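Local coordinates for protein chitinase (Chromobacterium violaceum, PDB 4TXG) that probably binds chitin and hydrolyses its glycosidic bonds as a family 18 glycoside hydrolase, at residues I657-S662 against Y769-N774; M522-N527 against S535-Y540. All blocks are in the same frame, centred on the assembly; numbering follows the deposited sequence.

Contact 1 of 2, residues I657-S662 against Y769-N774; sequences IDVGFS and YTVGLN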
loop_
_atom_site.group_PDB
_atom_site.type_symbol
_atom_site.label_atom_id
_atom_site.label_comp_id
_atom_site.label_asym_id
_atom_site.label_seq_id
_atom_site.Cartn_x
_atom_site.Cartn_y
_atom_site.Cartn_z
ATOM N N ILE A 657 -10.523 28.690 12.672
ATOM C CA ILE A 657 -11.812 28.631 13.364
ATOM C C ILE A 657 -12.123 27.162 13.604
ATOM O O ILE A 657 -11.743 26.312 12.797
ATOM C CB ILE A 657 -12.937 29.329 12.550
ATOM C CG1 ILE A 657 -14.236 29.414 13.367
ATOM C CG2 ILE A 657 -13.142 28.638 11.201
ATOM C CD1 ILE A 657 -15.337 30.242 12.708
ATOM N N ASP A 658 -12.787 26.838 14.711
ATOM C CA ASP A 658 -13.070 25.432 15.000
ATOM C C ASP A 658 -14.370 24.984 14.346
ATOM O O ASP A 658 -15.427 24.962 14.979
ATOM C CB ASP A 658 -13.136 25.179 16.504
ATOM C CG ASP A 658 -12.918 23.723 16.854
ATOM O OD1 ASP A 658 -12.943 22.865 15.937
ATOM O OD2 ASP A 658 -12.721 23.435 18.054
ATOM N N VAL A 659 -14.273 24.658 13.064
ATOM C CA VAL A 659 -15.379 24.085 12.314
ATOM C C VAL A 659 -14.924 22.700 11.877
ATOM O O VAL A 659 -13.802 22.537 11.385
ATOM C CB VAL A 659 -15.761 24.958 11.101
ATOM C CG1 VAL A 659 -16.811 24.265 10.235
ATOM C CG2 VAL A 659 -16.278 26.309 11.591
ATOM N N GLY A 660 -15.772 21.705 12.099
ATOM C CA GLY A 660 -15.430 20.331 11.777
ATOM C C GLY A 660 -16.132 19.850 10.523
ATOM O O GLY A 660 -17.268 20.241 10.250
ATOM N N PHE A 661 -15.452 18.996 9.762
ATOM C CA PHE A 661 -15.996 18.435 8.527
ATOM C C PHE A 661 -15.805 16.928 8.495
ATOM O O PHE A 661 -14.719 16.438 8.810
ATOM C CB PHE A 661 -15.305 19.009 7.287
ATOM C CG PHE A 661 -15.518 20.474 7.070
ATOM C CD1 PHE A 661 -14.783 21.412 7.784
ATOM C CD2 PHE A 661 -16.418 20.916 6.114
ATOM C CE1 PHE A 661 -14.965 22.763 7.568
ATOM C CE2 PHE A 661 -16.602 22.272 5.896
ATOM C CZ PHE A 661 -15.877 23.195 6.628
ATOM N N SER A 662 -16.827 16.187 8.075
ATOM C CA SER A 662 -16.627 14.759 7.826
ATOM C C SER A 662 -17.642 14.182 6.850
ATOM O O SER A 662 -18.808 14.583 6.840
ATOM C CB SER A 662 -16.673 13.971 9.139
ATOM O OG SER A 662 -17.879 14.202 9.837
ATOM N N TYR A 769 -9.129 22.435 4.449
ATOM C CA TYR A 769 -10.378 23.173 4.590
ATOM C C TYR A 769 -10.154 24.647 4.876
ATOM O O TYR A 769 -9.242 25.015 5.621
ATOM C CB TYR A 769 -11.224 22.572 5.722
ATOM C CG TYR A 769 -11.717 21.170 5.456
ATOM C CD1 TYR A 769 -10.955 20.063 5.817
ATOM C CD2 TYR A 769 -12.956 20.958 4.867
ATOM C CE1 TYR A 769 -11.411 18.777 5.570
ATOM C CE2 TYR A 769 -13.413 19.686 4.615
ATOM C CZ TYR A 769 -12.639 18.599 4.975
ATOM O OH TYR A 769 -13.103 17.326 4.729
ATOM N N THR A 770 -10.991 25.495 4.289
ATOM C CA THR A 770 -11.044 26.888 4.731
ATOM C C THR A 770 -12.477 27.328 4.946
ATOM O O THR A 770 -13.414 26.802 4.329
ATOM C CB THR A 770 -10.379 27.864 3.733
ATOM O OG1 THR A 770 -10.960 27.713 2.432
ATOM C CG2 THR A 770 -8.874 27.631 3.659
ATOM N N VAL A 771 -12.637 28.306 5.828
ATOM C CA VAL A 771 -13.938 28.905 6.086
ATOM C C VAL A 771 -13.858 30.382 5.729
ATOM O O VAL A 771 -13.033 31.112 6.283
ATOM C CB VAL A 771 -14.365 28.724 7.556
ATOM C CG1 VAL A 771 -15.715 29.408 7.811
ATOM C CG2 VAL A 771 -14.433 27.234 7.904
ATOM N N GLY A 772 -14.694 30.811 4.786
ATOM C CA GLY A 772 -14.720 32.195 4.358
ATOM C C GLY A 772 -15.837 32.912 5.083
ATOM O O GLY A 772 -17.018 32.702 4.803
ATOM N N LEU A 773 -15.452 33.766 6.023
ATOM C CA LEU A 773 -16.391 34.340 6.979
ATOM C C LEU A 773 -16.230 35.848 7.065
ATOM O O LEU A 773 -15.173 36.334 7.459
ATOM C CB LEU A 773 -16.169 33.698 8.350
ATOM C CG LEU A 773 -16.868 34.274 9.571
ATOM C CD1 LEU A 773 -18.368 34.223 9.389
ATOM C CD2 LEU A 773 -16.444 33.496 10.811
ATOM N N ASN A 774 -17.280 36.581 6.697
ATOM C CA ASN A 774 -17.262 38.047 6.713
ATOM C C ASN A 774 -15.996 38.664 6.108
ATOM O O ASN A 774 -15.380 39.547 6.702
ATOM C CB ASN A 774 -17.445 38.558 8.142
ATOM C CG ASN A 774 -18.804 38.215 8.706
ATOM O OD1 ASN A 774 -18.943 37.910 9.891
ATOM N ND2 ASN A 774 -19.822 38.248 7.852
#

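Contact 2 of 2, residues M522-N527 against S535-Y540; sequences MWHAKN and SYLAAY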
loop_
_atom_site.group_PDB
_atom_site.type_symbol
_atom_site.label_atom_id
_atom_site.label_comp_id
_atom_site.label_asym_id
_atom_site.label_seq_id
_atom_site.Cartn_x
_atom_site.Cartn_y
_atom_site.Cartn_z
ATOM N N MET A 522 12.278 -11.681 -11.148
ATOM C CA MET A 522 12.693 -10.991 -12.367
ATOM C C MET A 522 14.004 -11.546 -12.945
ATOM O O MET A 522 14.238 -11.428 -14.156
ATOM C CB MET A 522 12.798 -9.476 -12.126
ATOM C CG MET A 522 11.480 -8.723 -12.429
ATOM S SD MET A 522 10.801 -9.128 -14.058
ATOM C CE MET A 522 12.170 -8.664 -15.109
ATOM N N TRP A 523 14.855 -12.170 -12.126
ATOM C CA TRP A 523 16.038 -12.801 -12.722
ATOM C C TRP A 523 15.637 -13.921 -13.677
ATOM O O TRP A 523 16.275 -14.117 -14.717
ATOM C CB TRP A 523 17.026 -13.360 -11.681
ATOM C CG TRP A 523 16.488 -13.836 -10.340
ATOM C CD1 TRP A 523 16.232 -13.059 -9.237
ATOM C CD2 TRP A 523 16.246 -15.196 -9.930
ATOM N NE1 TRP A 523 15.814 -13.844 -8.192
ATOM C CE2 TRP A 523 15.808 -15.156 -8.587
ATOM C CE3 TRP A 523 16.329 -16.435 -10.576
ATOM C CZ2 TRP A 523 15.456 -16.309 -7.876
ATOM C CZ3 TRP A 523 15.988 -17.581 -9.869
ATOM C CH2 TRP A 523 15.552 -17.509 -8.532
ATOM N N HIS A 524 14.578 -14.652 -13.348
ATOM C CA HIS A 524 14.171 -15.721 -14.243
ATOM C C HIS A 524 13.582 -15.134 -15.527
ATOM O O HIS A 524 13.867 -15.629 -16.614
ATOM C CB HIS A 524 13.174 -16.675 -13.573
ATOM C CG HIS A 524 12.794 -17.832 -14.450
ATOM N ND1 HIS A 524 13.722 -18.707 -14.959
ATOM C CD2 HIS A 524 11.590 -18.228 -14.932
ATOM C CE1 HIS A 524 13.107 -19.611 -15.711
ATOM N NE2 HIS A 524 11.817 -19.332 -15.716
ATOM N N ALA A 525 12.799 -14.060 -15.411
ATOM C CA ALA A 525 12.275 -13.380 -16.593
ATOM C C ALA A 525 13.402 -12.838 -17.482
ATOM O O ALA A 525 13.287 -12.833 -18.706
ATOM C CB ALA A 525 11.333 -12.250 -16.181
ATOM N N LYS A 526 14.486 -12.380 -16.863
ATOM C CA LYS A 526 15.634 -11.897 -17.626
ATOM C C LYS A 526 16.337 -13.048 -18.354
ATOM O O LYS A 526 16.814 -12.873 -19.480
ATOM C CB LYS A 526 16.609 -11.139 -16.710
ATOM C CG LYS A 526 16.113 -9.727 -16.351
ATOM C CD LYS A 526 16.249 -8.823 -17.573
ATOM C CE LYS A 526 15.236 -7.688 -17.613
ATOM N NZ LYS A 526 15.326 -6.942 -18.926
ATOM N N ASN A 527 16.404 -14.219 -17.727
ATOM C CA ASN A 527 16.940 -15.393 -18.416
ATOM C C ASN A 527 16.049 -15.836 -19.582
ATOM O O ASN A 527 16.551 -16.181 -20.649
ATOM C CB ASN A 527 17.147 -16.551 -17.438
ATOM C CG ASN A 527 18.397 -16.366 -16.587
ATOM O OD1 ASN A 527 19.369 -15.743 -17.024
ATOM N ND2 ASN A 527 18.380 -16.908 -15.370
ATOM N N SER A 535 19.697 -22.559 -14.474
ATOM C CA SER A 535 20.303 -23.762 -13.899
ATOM C C SER A 535 19.677 -24.151 -12.556
ATOM O O SER A 535 19.900 -25.255 -12.053
ATOM C CB SER A 535 21.807 -23.565 -13.718
ATOM O OG SER A 535 22.065 -22.536 -12.779
ATOM N N TYR A 536 18.906 -23.229 -11.988
ATOM C CA TYR A 536 18.249 -23.399 -10.694
ATOM C C TYR A 536 16.913 -24.154 -10.755
ATOM O O TYR A 536 16.285 -24.372 -9.724
ATOM C CB TYR A 536 18.012 -22.011 -10.073
ATOM C CG TYR A 536 17.534 -21.016 -11.114
ATOM C CD1 TYR A 536 16.233 -21.064 -11.596
ATOM C CD2 TYR A 536 18.400 -20.068 -11.655
ATOM C CE1 TYR A 536 15.790 -20.188 -12.582
ATOM C CE2 TYR A 536 17.967 -19.176 -12.630
ATOM C CZ TYR A 536 16.663 -19.244 -13.092
ATOM O OH TYR A 536 16.234 -18.368 -14.064
ATOM N N LEU A 537 16.458 -24.528 -11.949
ATOM C CA LEU A 537 15.124 -25.123 -12.071
ATOM C C LEU A 537 14.965 -26.369 -11.205
ATOM O O LEU A 537 13.963 -26.520 -10.505
ATOM C CB LEU A 537 14.802 -25.470 -13.526
ATOM C CG LEU A 537 14.506 -24.322 -14.493
ATOM C CD1 LEU A 537 14.050 -24.884 -15.836
ATOM C CD2 LEU A 537 13.470 -23.322 -13.925
ATOM N N ALA A 538 15.958 -27.253 -11.254
ATOM C CA ALA A 538 15.902 -28.498 -10.496
ATOM C C ALA A 538 15.812 -28.215 -8.995
ATOM O O ALA A 538 15.123 -28.929 -8.263
ATOM C CB ALA A 538 17.111 -29.374 -10.809
ATOM N N ALA A 539 16.477 -27.152 -8.546
ATOM C CA ALA A 539 16.458 -26.786 -7.129
ATOM C C ALA A 539 15.065 -26.360 -6.663
ATOM O O ALA A 539 14.782 -26.387 -5.462
ATOM C CB ALA A 539 17.474 -25.675 -6.853
ATOM N N TYR A 540 14.201 -25.970 -7.604
ATOM C CA TYR A 540 12.815 -25.631 -7.289
ATOM C C TYR A 540 11.897 -26.844 -7.437
ATOM O O TYR A 540 10.675 -26.720 -7.348
ATOM C CB TYR A 540 12.311 -24.487 -8.179
ATOM C CG TYR A 540 12.709 -23.120 -7.663
ATOM C CD1 TYR A 540 12.149 -22.611 -6.496
ATOM C CD2 TYR A 540 13.650 -22.349 -8.329
ATOM C CE1 TYR A 540 12.520 -21.372 -6.000
ATOM C CE2 TYR A 540 14.029 -21.100 -7.842
ATOM C CZ TYR A 540 13.457 -20.620 -6.679
ATOM O OH TYR A 540 13.827 -19.389 -6.192
#

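Contact 1 of 2, residues I657-S662 against Y769-N774
Phe661 and Tyr769 meet through matching first torsions. Each CG stands anti to the carbonyl carbon of its own residue, with chi1 -65° in Phe661 and -66° in Tyr769. The two side chains then run past one another in opposite senses, and the rings form an offset stack. Their centroids are 4.3 Å apart and their planes are 20° apart. Tyr769 CD2 sits over one face of the Phe661 ring, toward its rim, and Tyr769 CE2 comes within 3.3 Å of Phe661 CG. The phenol carbons also reach Phe661 CB, which is 3.6 Å from Tyr769 CZ.

Val771 follows along its strand. Its CG2 branch, anti to the carbonyl carbon, touches two neighbours. It meets Ile657 CG2 at 3.8 Å and lies 4.1 Å from Val659 CB. It also lies loosely at the edge of the Phe661 ring, close to the ring plane. Further along, Ile657 CD1 packs against Leu773 CD2 at 3.9 Å, the two side chains being nearly perpendicular.

Strands 659-662 and 769-773 belong to different sheets, and their axes come no closer than 9.0 Å. Val659 and Phe661 face Tyr769 and Val771 across the gap between these sheets, as in a beta sandwich, within the Chitinase C region. Ile657 instead belongs to the sheet of 767-773, with strand 776-780 between them. Its backbone is bonded to Ala779 and Arg781, so the chain passes from one sheet to the other within a few residues. Asp658, at the centre of an inverse gamma turn, makes a salt bridge to Arg684. Ile681 and Ile780 add further apolar cover around Phe661.

Apolar packing carries the whole contact. The Phe661-Tyr769 stack and the Val659-Val771 pair bridge the two sheets, and the Ile657 contacts lie within one.

Contact 2 of 2, residues M522-N527 against S535-Y540
Tyr536 OH is gripped by two side chains of helix 522-530. It is hydrogen-bonded to His524 ND1 at 2.7 Å. Asn527 ND2 donates a second bond of 2.9 Å to Tyr536 OH, nearly straight at 167°. The phenol oxygen lies in the planes of both the imidazole and the amide. The amide is turned 23° from the phenol ring, so the two are nearly coplanar. His524 CG lies anti to its backbone N, which brings ND1 to the phenol oxygen.

Trp523 meets the same phenol from another side. Its six-membered ring points an edge at one face of Tyr536 in a T-shaped pair, with planes 84° apart. Trp523 CZ3 lies over the ring centre, 3.7 Å from Tyr536 CZ. Trp523, His524 and Tyr536 thus form an aromatic cluster between a helix and the loop after it, within the glycoside hydrolase family 18 region. Tyr540 OH approaches the indole edge, 3.5 Å from Trp523 CH2.

Second-shell bonds hold these groups in place. His524 NE2 bonds to Ile501 O, and Trp523 NE1 to Ala606 O. Asn527 OD1 takes the backbone N of Tyr622, which fixes its amide. Tyr540 OH bonds to Trp505 NE1.

Along the chain, contact 2 comes first. Helix 522-530 ends and the chain turns back, so that 535-540 packs on the helix and closes a short loop of seven residues. Contact 1 opens later, at 657, and closes at 769 after 106 intervening residues that contain strands but no helix. The two loops are in series; neither nests in nor crosses the other. Contact 2 ties a helix to the loop after it in the family 18 region. In the Chitinase C region, contact 1 joins strand 767-773 both to the facing sheet of 659-664 and to strand 656-657 of its own sheet. The contact centres are about 59 Å apart, on opposite sides of the chain's centre.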